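PDB 2NWH: carbohydrate kinase from Agrobacterium tumefaciens, which is probably a sugar kinase of the pfkB (ribokinase-like) family, transferring a phosphate group from a nucleotide such as ATP to a carbohydrate substrate. Local coordinates for residues I183-M188 against S259-A264; A46-R51 against G254-S259. All blocks are in the same frame, centred on the assembly; numbering follows the deposited sequence. Where two conformers were deposited one is given.

Interaction 1: I183-M188 against S259-A264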
loop_
_atom_site.group_PDB
_atom_site.type_symbol
_atom_site.label_atom_id
_atom_site.label_comp_id
_atom_site.label_asym_id
_atom_site.label_seq_id
_atom_site.Cartn_x
_atom_site.Cartn_y
_atom_site.Cartn_z
ATOM N N ILE A 183 15.106 -3.163 3.436
ATOM C CA ILE A 183 14.040 -2.415 2.729
ATOM C C ILE A 183 14.607 -1.168 2.010
ATOM O O ILE A 183 15.120 -0.234 2.640
ATOM C CB ILE A 183 12.874 -2.041 3.684
ATOM C CG1 ILE A 183 12.089 -3.296 4.064
ATOM C CG2 ILE A 183 11.909 -0.993 3.032
ATOM C CD1 ILE A 183 11.168 -3.147 5.256
ATOM N N ASP A 184 14.530 -1.178 0.686
ATOM C CA ASP A 184 14.982 -0.069 -0.116
ATOM C C ASP A 184 14.101 1.160 0.023
ATOM O O ASP A 184 14.612 2.262 0.030
ATOM C CB ASP A 184 15.090 -0.498 -1.579
ATOM C CG ASP A 184 16.347 -1.300 -1.849
ATOM O OD1 ASP A 184 17.119 -1.552 -0.896
ATOM O OD2 ASP A 184 16.577 -1.641 -3.033
ATOM N N ILE A 185 12.779 0.965 0.093
ATOM C CA ILE A 185 11.812 2.085 0.235
ATOM C C ILE A 185 10.642 1.690 1.145
ATOM O O ILE A 185 9.907 0.734 0.846
ATOM C CB ILE A 185 11.195 2.538 -1.110
ATOM C CG1 ILE A 185 12.283 2.795 -2.165
ATOM C CG2 ILE A 185 10.320 3.822 -0.881
ATOM C CD1 ILE A 185 11.825 2.789 -3.610
ATOM N N LEU A 186 10.466 2.413 2.240
ATOM C CA LEU A 186 9.328 2.195 3.133
ATOM C C LEU A 186 8.360 3.367 3.047
ATOM O O LEU A 186 8.753 4.542 3.226
ATOM C CB LEU A 186 9.783 2.039 4.580
ATOM C CG LEU A 186 8.934 1.179 5.533
ATOM C CD1 LEU A 186 9.522 1.308 6.909
ATOM C CD2 LEU A 186 7.448 1.499 5.611
ATOM N N PHE A 187 7.099 3.053 2.773
ATOM C CA PHE A 187 6.067 4.097 2.635
ATOM C C PHE A 187 5.249 4.244 3.901
ATOM O O PHE A 187 4.667 3.277 4.397
ATOM C CB PHE A 187 5.150 3.833 1.448
ATOM C CG PHE A 187 5.865 3.818 0.125
ATOM C CD1 PHE A 187 6.225 5.015 -0.495
ATOM C CD2 PHE A 187 6.209 2.624 -0.477
ATOM C CE1 PHE A 187 6.897 5.011 -1.703
ATOM C CE2 PHE A 187 6.865 2.608 -1.700
ATOM C CZ PHE A 187 7.232 3.812 -2.296
ATOM N N MET A 188 5.187 5.468 4.410
ATOM C CA MET A 188 4.474 5.701 5.641
ATOM C C MET A 188 3.982 7.135 5.777
ATOM O O MET A 188 4.411 8.041 5.045
ATOM C CB MET A 188 5.365 5.331 6.833
ATOM C CG MET A 188 6.651 6.150 6.915
ATOM S SD MET A 188 7.761 5.429 8.125
ATOM C CE MET A 188 9.285 5.374 7.236
ATOM N N SER A 259 2.397 3.655 -4.967
ATOM C CA SER A 259 2.415 3.133 -6.313
ATOM C C SER A 259 3.064 4.091 -7.280
ATOM O O SER A 259 3.819 3.649 -8.123
ATOM C CB SER A 259 1.000 2.832 -6.752
ATOM O OG SER A 259 0.462 1.967 -5.746
ATOM N N GLY A 260 2.738 5.388 -7.173
ATOM C CA GLY A 260 3.270 6.378 -8.111
ATOM C C GLY A 260 4.755 6.589 -7.888
ATOM O O GLY A 260 5.532 6.673 -8.845
ATOM N N TYR A 261 5.148 6.622 -6.618
ATOM C CA TYR A 261 6.570 6.772 -6.280
ATOM C C TYR A 261 7.386 5.560 -6.716
ATOM O O TYR A 261 8.412 5.698 -7.390
ATOM C CB TYR A 261 6.716 7.014 -4.778
ATOM C CG TYR A 261 8.116 7.360 -4.359
ATOM C CD1 TYR A 261 8.519 8.694 -4.278
ATOM C CD2 TYR A 261 9.060 6.348 -4.064
ATOM C CE1 TYR A 261 9.811 9.032 -3.893
ATOM C CE2 TYR A 261 10.373 6.685 -3.672
ATOM C CZ TYR A 261 10.733 8.030 -3.601
ATOM O OH TYR A 261 12.007 8.408 -3.210
ATOM N N LEU A 262 6.929 4.360 -6.357
ATOM C CA LEU A 262 7.626 3.137 -6.694
ATOM C C LEU A 262 7.654 2.965 -8.196
ATOM O O LEU A 262 8.674 2.585 -8.738
ATOM C CB LEU A 262 6.954 1.955 -5.984
ATOM C CG LEU A 262 7.576 0.588 -6.156
ATOM C CD1 LEU A 262 8.959 0.680 -5.548
ATOM C CD2 LEU A 262 6.720 -0.405 -5.412
ATOM N N ALA A 263 6.556 3.305 -8.895
ATOM C CA ALA A 263 6.574 3.250 -10.358
ATOM C C ALA A 263 7.660 4.130 -10.923
ATOM O O ALA A 263 8.362 3.724 -11.858
ATOM C CB ALA A 263 5.250 3.609 -10.962
ATOM N N ALA A 264 7.806 5.344 -10.381
ATOM C CA ALA A 264 8.872 6.252 -10.829
ATOM C C ALA A 264 10.291 5.709 -10.581
ATOM O O ALA A 264 11.132 5.790 -11.468
ATOM C CB ALA A 264 8.710 7.628 -10.254
#

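Interaction 2: A46-R51 against G254-S259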
loop_
_atom_site.group_PDB
_atom_site.type_symbol
_atom_site.label_atom_id
_atom_site.label_comp_id
_atom_site.label_asym_id
_atom_site.label_seq_id
_atom_site.Cartn_x
_atom_site.Cartn_y
_atom_site.Cartn_z
ATOM N N ALA A 46 -0.858 -3.231 -5.578
ATOM C CA ALA A 46 -0.631 -4.137 -6.719
ATOM C C ALA A 46 -1.484 -3.695 -7.880
ATOM O O ALA A 46 -0.977 -3.612 -8.999
ATOM C CB ALA A 46 -0.989 -5.599 -6.368
ATOM N N ARG A 47 -2.773 -3.474 -7.631
ATOM C CA ARG A 47 -3.670 -2.973 -8.675
ATOM C C ARG A 47 -3.133 -1.688 -9.229
ATOM O O ARG A 47 -3.141 -1.506 -10.453
ATOM C CB ARG A 47 -5.084 -2.767 -8.109
ATOM C CG ARG A 47 -5.789 -4.121 -7.825
ATOM C CD ARG A 47 -7.274 -3.902 -7.653
ATOM N NE ARG A 47 -7.621 -3.102 -6.465
ATOM C CZ ARG A 47 -8.860 -2.942 -5.998
ATOM N NH1 ARG A 47 -9.882 -3.452 -6.687
ATOM N NH2 ARG A 47 -9.082 -2.207 -4.895
ATOM N N ASN A 48 -2.685 -0.793 -8.361
ATOM C CA ASN A 48 -2.213 0.518 -8.852
ATOM C C ASN A 48 -1.014 0.375 -9.758
ATOM O O ASN A 48 -0.944 1.034 -10.802
ATOM C CB ASN A 48 -1.875 1.482 -7.708
ATOM C CG ASN A 48 -3.108 1.880 -6.899
ATOM O OD1 ASN A 48 -4.227 1.667 -7.338
ATOM N ND2 ASN A 48 -2.895 2.462 -5.718
ATOM N N LEU A 49 -0.048 -0.457 -9.352
ATOM C CA LEU A 49 1.134 -0.683 -10.169
ATOM C C LEU A 49 0.786 -1.277 -11.511
ATOM O O LEU A 49 1.381 -0.910 -12.535
ATOM C CB LEU A 49 2.151 -1.577 -9.416
ATOM C CG LEU A 49 2.786 -0.802 -8.259
ATOM C CD1 LEU A 49 3.339 -1.778 -7.160
ATOM C CD2 LEU A 49 3.836 0.204 -8.780
ATOM N N SER A 50 -0.166 -2.199 -11.534
ATOM C CA SER A 50 -0.657 -2.748 -12.820
ATOM C C SER A 50 -1.293 -1.677 -13.735
ATOM O O SER A 50 -1.016 -1.592 -14.966
ATOM C CB SER A 50 -1.596 -3.931 -12.547
ATOM O OG SER A 50 -1.989 -4.548 -13.755
ATOM N N ARG A 51 -2.090 -0.822 -13.121
ATOM C CA ARG A 51 -2.704 0.337 -13.824
ATOM C C ARG A 51 -1.689 1.286 -14.419
ATOM O O ARG A 51 -1.987 1.957 -15.412
ATOM C CB ARG A 51 -3.569 1.123 -12.837
ATOM C CG ARG A 51 -4.912 0.410 -12.578
ATOM C CD ARG A 51 -5.614 0.988 -11.357
ATOM N NE ARG A 51 -6.795 0.168 -11.060
ATOM C CZ ARG A 51 -7.238 -0.076 -9.844
ATOM N NH1 ARG A 51 -6.604 0.458 -8.804
ATOM N NH2 ARG A 51 -8.331 -0.837 -9.673
ATOM N N GLY A 254 -2.785 5.773 1.004
ATOM C CA GLY A 254 -1.361 5.459 1.018
ATOM C C GLY A 254 -0.912 4.631 -0.169
ATOM O O GLY A 254 0.258 4.698 -0.575
ATOM N N ASP A 255 -1.844 3.854 -0.721
ATOM C CA ASP A 255 -1.589 2.997 -1.871
ATOM C C ASP A 255 -1.142 3.768 -3.105
ATOM O O ASP A 255 -0.308 3.280 -3.887
ATOM C CB ASP A 255 -2.807 2.077 -2.209
ATOM C CG ASP A 255 -4.186 2.828 -2.288
ATOM O OD1 ASP A 255 -4.621 3.384 -1.258
ATOM O OD2 ASP A 255 -4.870 2.807 -3.351
ATOM N N ALA A 256 -1.752 4.935 -3.316
ATOM C CA ALA A 256 -1.579 5.644 -4.543
ATOM C C ALA A 256 -0.211 6.341 -4.544
ATOM O O ALA A 256 0.508 6.267 -5.509
ATOM C CB ALA A 256 -2.763 6.646 -4.762
ATOM N N MET A 257 0.132 7.039 -3.472
ATOM C CA MET A 257 1.444 7.658 -3.325
ATOM C C MET A 257 2.549 6.598 -3.561
ATOM O O MET A 257 3.474 6.761 -4.396
ATOM C CB MET A 257 1.517 8.247 -1.907
ATOM C CG MET A 257 2.904 8.611 -1.376
ATOM S SD MET A 257 3.557 10.112 -2.122
ATOM C CE MET A 257 4.906 9.425 -3.041
ATOM N N ALA A 258 2.428 5.490 -2.828
ATOM C CA ALA A 258 3.417 4.398 -2.903
ATOM C C ALA A 258 3.548 3.937 -4.339
ATOM O O ALA A 258 4.662 3.867 -4.889
ATOM C CB ALA A 258 3.007 3.205 -1.979
ATOM N N SER A 259 2.397 3.655 -4.967
ATOM C CA SER A 259 2.415 3.133 -6.313
ATOM C C SER A 259 3.064 4.091 -7.280
ATOM O O SER A 259 3.819 3.649 -8.123
ATOM C CB SER A 259 1.000 2.832 -6.752
ATOM O OG SER A 259 0.462 1.967 -5.746
#

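Interaction 1: I183-M188 against S259-A264
This contact belongs to the alpha/beta core of the ribokinase-like fold, where Ile185 and Phe187 of strand 185-189 pack against Tyr261 and Leu262 of helix 255-266. The axes of 185-188 and 259-264 come within 10.3 Å and run nearly antiparallel, at 162°. Ile185 and Phe187 alternate along the strand and both point to the helix. The ring of Phe187 meets Tyr261 with its rim: CE1 of Phe187 is 3.5 Å from CD2 of Tyr261, and CG of Tyr261 lies in the Phe187 plane. The two ring planes are turned by 77°, and the pair is oblique. CG2 of Ile185 sits over one face of the Phe187 ring, 3.4 Å above its plane and toward the rim. The same methyl reaches CE2 of Tyr261 at 4.0 Å. Tyr261 turns CG away from its backbone N (chi1 -172°), which swings the ring alongside the strand, where CD2 meets Phe187 and CE2 meets Ile185. Leu262 adds CB, 4.1 Å from Phe187 CZ, and CD1, 4.1 Å from Ile185 CD1. Beyond the pair, Tyr261 also touches Val220 and Ala274. No hydrogen bond joins the two segments. The helix is held to this strand by buried apolar and aromatic packing.

Interaction 2: A46-R51 against G254-S259
Asn48 lays its side chain over the first turn of helix 255-266, with CB against Ser259 and its amide beside Asp255. Gly254 and Asp255 close the GAGD signature of pfkB kinases. In relatives this turn forms an anion hole for the transferred phosphate, and its aspartate acts as the catalytic base. Gly254 is the N-cap residue of the helix, and its phi is positive, 128°.

The amide nitrogen ND2 of Asn48 makes two bonds to one residue. It donates to OD2 of Asp255 at 3.1 Å, with an N-H...O angle of 155°. OD2 is met on its anti side, somewhat out of the carboxylate plane, while the acceptor stays close to the amide plane. The second bond, from Asn48 ND2 to the backbone O of Asp255, is weak at 3.3 Å. Together they tie the amide to both the carboxylate and the backbone of Asp255. This is consistent with helix 41-51 helping to orient the carboxylate. The Asp255 side chain also touches Asn44, one turn earlier on that helix.

CB of Asn48 lies close to OG of Ser259, at 3.1 Å. The exact place of this hydroxyl is doubtful, because its modelled distance to Asp255 O is too short. Leu49 points to the side, but its end bends back to bring CD2 within 3.5 Å of Ser259 O. On the oxygen side of the amide, Arg51 makes a weak bond from NH1 to Asn48 OD1 at 3.0 Å, with OD1 in the guanidinium plane.

Both interactions use helix 255-266 and share Ser259; their centres are about 9 Å apart. Interaction 2 takes the N-terminal turn of the helix, and interaction 1 the part that follows. Along the chain the order is 46-51, 183-188, 254-259, 259-264, so the two contacts interleave. They also touch: Phe187 CD2 packs on Ala258 CB at 3.6 Å, and Leu262 CD2 on Leu49 CD1 at 4.0 Å. Strand 185-189 and helix 41-51 therefore both bear on one helix beside the large sheet. Interaction 1 packs the helix on the sheet through apolar side chains; interaction 2 joins its first turn, with the aspartate of the GAGD motif, to helix 41-51.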